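Local coordinates for protein lectin CEL-I, N-acetyl-D-galactosamine-specific C-type (Cucumaria echinata, PDB 1WMZ) that binds N-acetyl-D-galactosamine through a calcium-dependent C-type lectin carbohydrate-recognition domain, at residues Q101-N106 / W122-A127. Sequence-based numbering, arbitrary orientation.
With CA (calcium ion), chain G; CA (calcium ion), chain F; NGA (2-acetamido-2-deoxy-beta-D-galactopyranose), chain E.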
ATOM      1  N   GLN A 101       7.445  27.012 -22.983  1.00 22.39           N
ATOM      2  CA  GLN A 101       6.336  26.107 -22.665  1.00 21.07           C
ATOM      3  C   GLN A 101       5.623  26.553 -21.382  1.00 20.12           C
ATOM      4  O   GLN A 101       6.254  27.156 -20.498  1.00 20.74           O
ATOM      5  CB  GLN A 101       6.895  24.679 -22.455  1.00 20.32           C
ATOM      6  CG  GLN A 101       7.704  24.134 -23.627  1.00 19.89           C
ATOM      7  CD  GLN A 101       6.924  24.051 -24.924  1.00 17.70           C
ATOM      8  OE1 GLN A 101       5.715  24.042 -24.932  1.00 18.05           O
ATOM      9  NE2 GLN A 101       7.642  24.023 -26.049  1.00 21.75           N
ATOM     10  N   PRO A 102       4.340  26.272 -21.248  1.00 20.32           N
ATOM     11  CA  PRO A 102       3.499  25.589 -22.234  1.00 21.04           C
ATOM     12  C   PRO A 102       3.053  26.566 -23.328  1.00 21.52           C
ATOM     13  O   PRO A 102       2.975  27.770 -23.086  1.00 22.64           O
ATOM     14  CB  PRO A 102       2.267  25.176 -21.406  1.00 21.42           C
ATOM     15  CG  PRO A 102       2.137  26.263 -20.426  1.00 20.76           C
ATOM     16  CD  PRO A 102       3.538  26.679 -20.077  1.00 19.44           C
ATOM     17  N   ASP A 103       2.762  26.053 -24.504  1.00 21.61           N
ATOM     18  CA  ASP A 103       2.465  26.906 -25.675  1.00 21.56           C
ATOM     19  C   ASP A 103       1.223  26.511 -26.457  1.00 20.97           C
ATOM     20  O   ASP A 103       0.903  27.126 -27.448  1.00 20.64           O
ATOM     21  CB  ASP A 103       3.698  26.981 -26.608  1.00 20.27           C
ATOM     22  CG  ASP A 103       4.043  25.648 -27.237  1.00 23.59           C
ATOM     23  OD1 ASP A 103       4.927  25.596 -28.155  1.00 22.07           O
ATOM     24  OD2 ASP A 103       3.493  24.582 -26.853  1.00 17.73           O
ATOM     25  N   ASN A 104       0.511  25.478 -26.037  1.00 21.23           N
ATOM     26  CA  ASN A 104      -0.666  24.997 -26.738  1.00 20.42           C
ATOM     27  C   ASN A 104      -0.487  24.943 -28.264  1.00 19.96           C
ATOM     28  O   ASN A 104      -1.342  25.380 -29.020  1.00 19.26           O
ATOM     29  CB  ASN A 104      -1.889  25.866 -26.362  1.00 20.24           C
ATOM     30  CG  ASN A 104      -3.200  25.192 -26.644  1.00 20.94           C
ATOM     31  OD1 ASN A 104      -3.429  24.015 -26.304  1.00 19.79           O
ATOM     32  ND2 ASN A 104      -4.108  25.936 -27.246  1.00 18.74           N
ATOM     33  N   TRP A 105       0.637  24.388 -28.696  1.00 19.51           N
ATOM     34  CA  TRP A 105       0.975  24.380 -30.096  1.00 20.32           C
ATOM     35  C   TRP A 105      -0.139  23.756 -30.928  1.00 19.82           C
ATOM     36  O   TRP A 105      -0.693  22.706 -30.595  1.00 18.77           O
ATOM     37  CB  TRP A 105       2.271  23.608 -30.272  1.00 20.49           C
ATOM     38  CG  TRP A 105       2.852  23.621 -31.618  1.00 21.29           C
ATOM     39  CD1 TRP A 105       3.460  24.657 -32.234  1.00 20.51           C
ATOM     40  CD2 TRP A 105       2.950  22.505 -32.515  1.00 21.75           C
ATOM     41  NE1 TRP A 105       3.947  24.261 -33.454  1.00 18.85           N
ATOM     42  CE2 TRP A 105       3.621  22.950 -33.662  1.00 18.77           C
ATOM     43  CE3 TRP A 105       2.522  21.177 -32.463  1.00 22.57           C
ATOM     44  CZ2 TRP A 105       3.881  22.119 -34.748  1.00 21.85           C
ATOM     45  CZ3 TRP A 105       2.766  20.342 -33.547  1.00 21.81           C
ATOM     46  CH2 TRP A 105       3.432  20.824 -34.684  1.00 21.37           C
ATOM     47  N   ASN A 106      -0.426  24.400 -32.049  1.00 20.02           N
ATOM     48  CA  ASN A 106      -1.530  24.049 -32.925  1.00 19.63           C
ATOM     49  C   ASN A 106      -2.874  23.873 -32.204  1.00 20.56           C
ATOM     50  O   ASN A 106      -3.744  23.133 -32.674  1.00 20.34           O
ATOM     51  CB  ASN A 106      -1.194  22.813 -33.750  1.00 20.22           C
ATOM     52  CG  ASN A 106      -0.258  23.113 -34.890  1.00 20.90           C
ATOM     53  OD1 ASN A 106      -0.106  24.285 -35.303  1.00 18.43           O
ATOM     54  ND2 ASN A 106       0.368  22.056 -35.441  1.00 21.34           N
ATOM     55  N   TRP A 122       9.422  20.458 -18.370  1.00 18.28           N
ATOM     56  CA  TRP A 122       8.114  20.037 -18.828  1.00 17.58           C
ATOM     57  C   TRP A 122       7.709  20.674 -20.151  1.00 18.23           C
ATOM     58  O   TRP A 122       8.059  21.833 -20.456  1.00 17.97           O
ATOM     59  CB  TRP A 122       7.030  20.384 -17.829  1.00 17.85           C
ATOM     60  CG  TRP A 122       7.210  19.907 -16.423  1.00 17.21           C
ATOM     61  CD1 TRP A 122       8.162  19.052 -15.921  1.00 20.52           C
ATOM     62  CD2 TRP A 122       6.366  20.255 -15.323  1.00 18.35           C
ATOM     63  NE1 TRP A 122       7.978  18.890 -14.561  1.00 18.47           N
ATOM     64  CE2 TRP A 122       6.893  19.634 -14.171  1.00 17.33           C
ATOM     65  CE3 TRP A 122       5.254  21.107 -15.186  1.00 17.42           C
ATOM     66  CZ2 TRP A 122       6.297  19.750 -12.919  1.00 15.71           C
ATOM     67  CZ3 TRP A 122       4.673  21.232 -13.928  1.00 18.47           C
ATOM     68  CH2 TRP A 122       5.191  20.539 -12.823  1.00 17.29           C
ATOM     69  N   ASN A 123       6.894  19.932 -20.866  1.00 18.21           N
ATOM     70  CA  ASN A 123       6.279  20.343 -22.119  1.00 17.56           C
ATOM     71  C   ASN A 123       4.822  19.927 -22.128  1.00 18.80           C
ATOM     72  O   ASN A 123       4.442  18.885 -21.595  1.00 19.04           O
ATOM     73  CB  ASN A 123       6.962  19.675 -23.303  1.00 17.70           C
ATOM     74  CG  ASN A 123       6.262  19.947 -24.594  1.00 18.45           C
ATOM     75  OD1 ASN A 123       6.069  21.128 -24.938  1.00 18.84           O
ATOM     76  ND2 ASN A 123       5.887  18.897 -25.337  1.00 17.32           N
ATOM     77  N   ASP A 124       3.976  20.729 -22.758  1.00 17.71           N
ATOM     78  CA  ASP A 124       2.644  20.265 -23.086  1.00 18.54           C
ATOM     79  C   ASP A 124       2.619  19.678 -24.480  1.00 18.31           C
ATOM     80  O   ASP A 124       3.177  20.281 -25.390  1.00 18.63           O
ATOM     81  CB  ASP A 124       1.593  21.389 -22.963  1.00 18.26           C
ATOM     82  CG  ASP A 124       1.896  22.598 -23.836  1.00 20.18           C
ATOM     83  OD1 ASP A 124       3.083  22.820 -24.175  1.00 18.76           O
ATOM     84  OD2 ASP A 124       0.996  23.392 -24.153  1.00 17.74           O
ATOM     85  N   ASN A 125       1.981  18.524 -24.657  1.00 18.36           N
ATOM     86  CA  ASN A 125       1.885  17.855 -25.944  1.00 18.57           C
ATOM     87  C   ASN A 125       0.432  17.357 -26.227  1.00 19.72           C
ATOM     88  O   ASN A 125      -0.462  17.531 -25.393  1.00 18.84           O
ATOM     89  CB  ASN A 125       2.925  16.713 -25.978  1.00 17.14           C
ATOM     90  CG  ASN A 125       3.502  16.470 -27.372  1.00 17.45           C
ATOM     91  OD1 ASN A 125       2.782  16.532 -28.373  1.00 17.48           O
ATOM     92  ND2 ASN A 125       4.757  16.131 -27.419  1.00 19.87           N
ATOM     93  N   SER A 126       0.182  16.788 -27.416  1.00 20.70           N
ATOM     94  CA  SER A 126      -1.173  16.485 -27.896  1.00 22.52           C
ATOM     95  C   SER A 126      -1.661  15.069 -27.543  1.00 23.16           C
ATOM     96  O   SER A 126      -0.903  14.249 -27.021  1.00 24.71           O
ATOM     97  CB  SER A 126      -1.209  16.621 -29.415  1.00 23.11           C
ATOM     98  OG  SER A 126      -0.421  15.592 -29.977  1.00 23.93           O
ATOM     99  N   ALA A 127      -2.915  14.798 -27.858  1.00 25.24           N
ATOM    100  CA  ALA A 127      -3.539  13.486 -27.626  1.00 26.52           C
ATOM    101  C   ALA A 127      -2.996  12.429 -28.598  1.00 26.99           C
ATOM    102  O   ALA A 127      -3.161  11.218 -28.367  1.00 28.86           O
ATOM    103  CB  ALA A 127      -5.046  13.581 -27.730  1.00 26.57           C
TER
HETATM  104 CA    CA G 202       4.291  22.312 -26.236  1.00 18.48          CA
HETATM  105 CA    CA F 201      -3.633  23.364 -23.794  1.00 20.21          CA
HETATM  106  C1  NGA E 501       8.706  21.363 -28.965  1.00 20.65           C
HETATM  107  C2  NGA E 501       7.561  20.615 -28.224  1.00 18.46           C
HETATM  108  C3  NGA E 501       6.143  20.788 -28.681  1.00 17.88           C
HETATM  109  C4  NGA E 501       5.868  22.104 -29.337  1.00 18.65           C
HETATM  110  C5  NGA E 501       6.996  22.774 -30.083  1.00 19.99           C
HETATM  111  C6  NGA E 501       6.713  24.234 -30.493  1.00 19.04           C
HETATM  112  C7  NGA E 501       8.559  18.818 -26.925  1.00 19.41           C
HETATM  113  C8  NGA E 501       8.771  17.330 -26.854  1.00 21.46           C
HETATM  114  N2  NGA E 501       7.864  19.231 -27.993  1.00 18.84           N
HETATM  115  O1  NGA E 501       9.918  21.531 -28.219  1.00 24.65           O
HETATM  116  O3  NGA E 501       5.096  20.442 -27.751  1.00 19.22           O
HETATM  117  O4  NGA E 501       5.721  22.988 -28.219  1.00 18.67           O
HETATM  118  O5  NGA E 501       8.319  22.592 -29.607  1.00 19.86           O
HETATM  119  O6  NGA E 501       7.716  24.515 -31.480  1.00 21.42           O
HETATM  120  O7  NGA E 501       8.969  19.578 -26.068  1.00 22.28           O
HETATM  121  O   HOH W   1      -1.458  24.272 -23.445  1.00 21.84           O
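Asp124 OD2 on strand 122-126 is gripped from the loop 101-106 by two backbone amides and, besides, by a water. Asn104 N donates to Asp124 OD2 at 2.9 Å, on its syn lone pair. Asp103 N reaches OD2 only weakly; its straighter bond, 160° at the hydrogen, goes to Asp124 OD1 at 3.3 Å, tilted out of the carboxylate plane. The water that donates to OD2 is itself a ligand of a second calcium, as is Asn104 OD1, so the Asp124 carboxylate connects the sugar-site calcium to this second one through the water.

With OD2 held by the loop, Asp124 OD1 faces the sugar-site calcium at 2.4 Å, and the carbonyl oxygen of the same residue binds it too. Gln101 OE1, Asp103 OD2 and Asn123 OD1 join them from the two segments, and Glu109 OE1 adds a further ligand. Gln101 OE1 and Asn123 OD1 lie 2.9 Å apart, a closeness that the shared cation makes tolerable. Their amide planes are nearly perpendicular, 89° apart. Asn123 CG stands anti to the backbone N (chi1 173°), and the amide presents ND2 to NGA O3 at 3.0 Å while Gln113 also engages that nitrogen. Gln101 NE2 donates to NGA O4, so each amide binds metal through its oxygen and sugar through its nitrogen. Trp105 lays one ring face near NGA C6, with CD1 at 3.7 Å.

The cis peptide before Pro102 lies within a Gln-Pro-Asp sequence, the galactose-type signature of C-type lectins, in which calcium directly coordinates vicinal sugar hydroxyls, here O3 and O4.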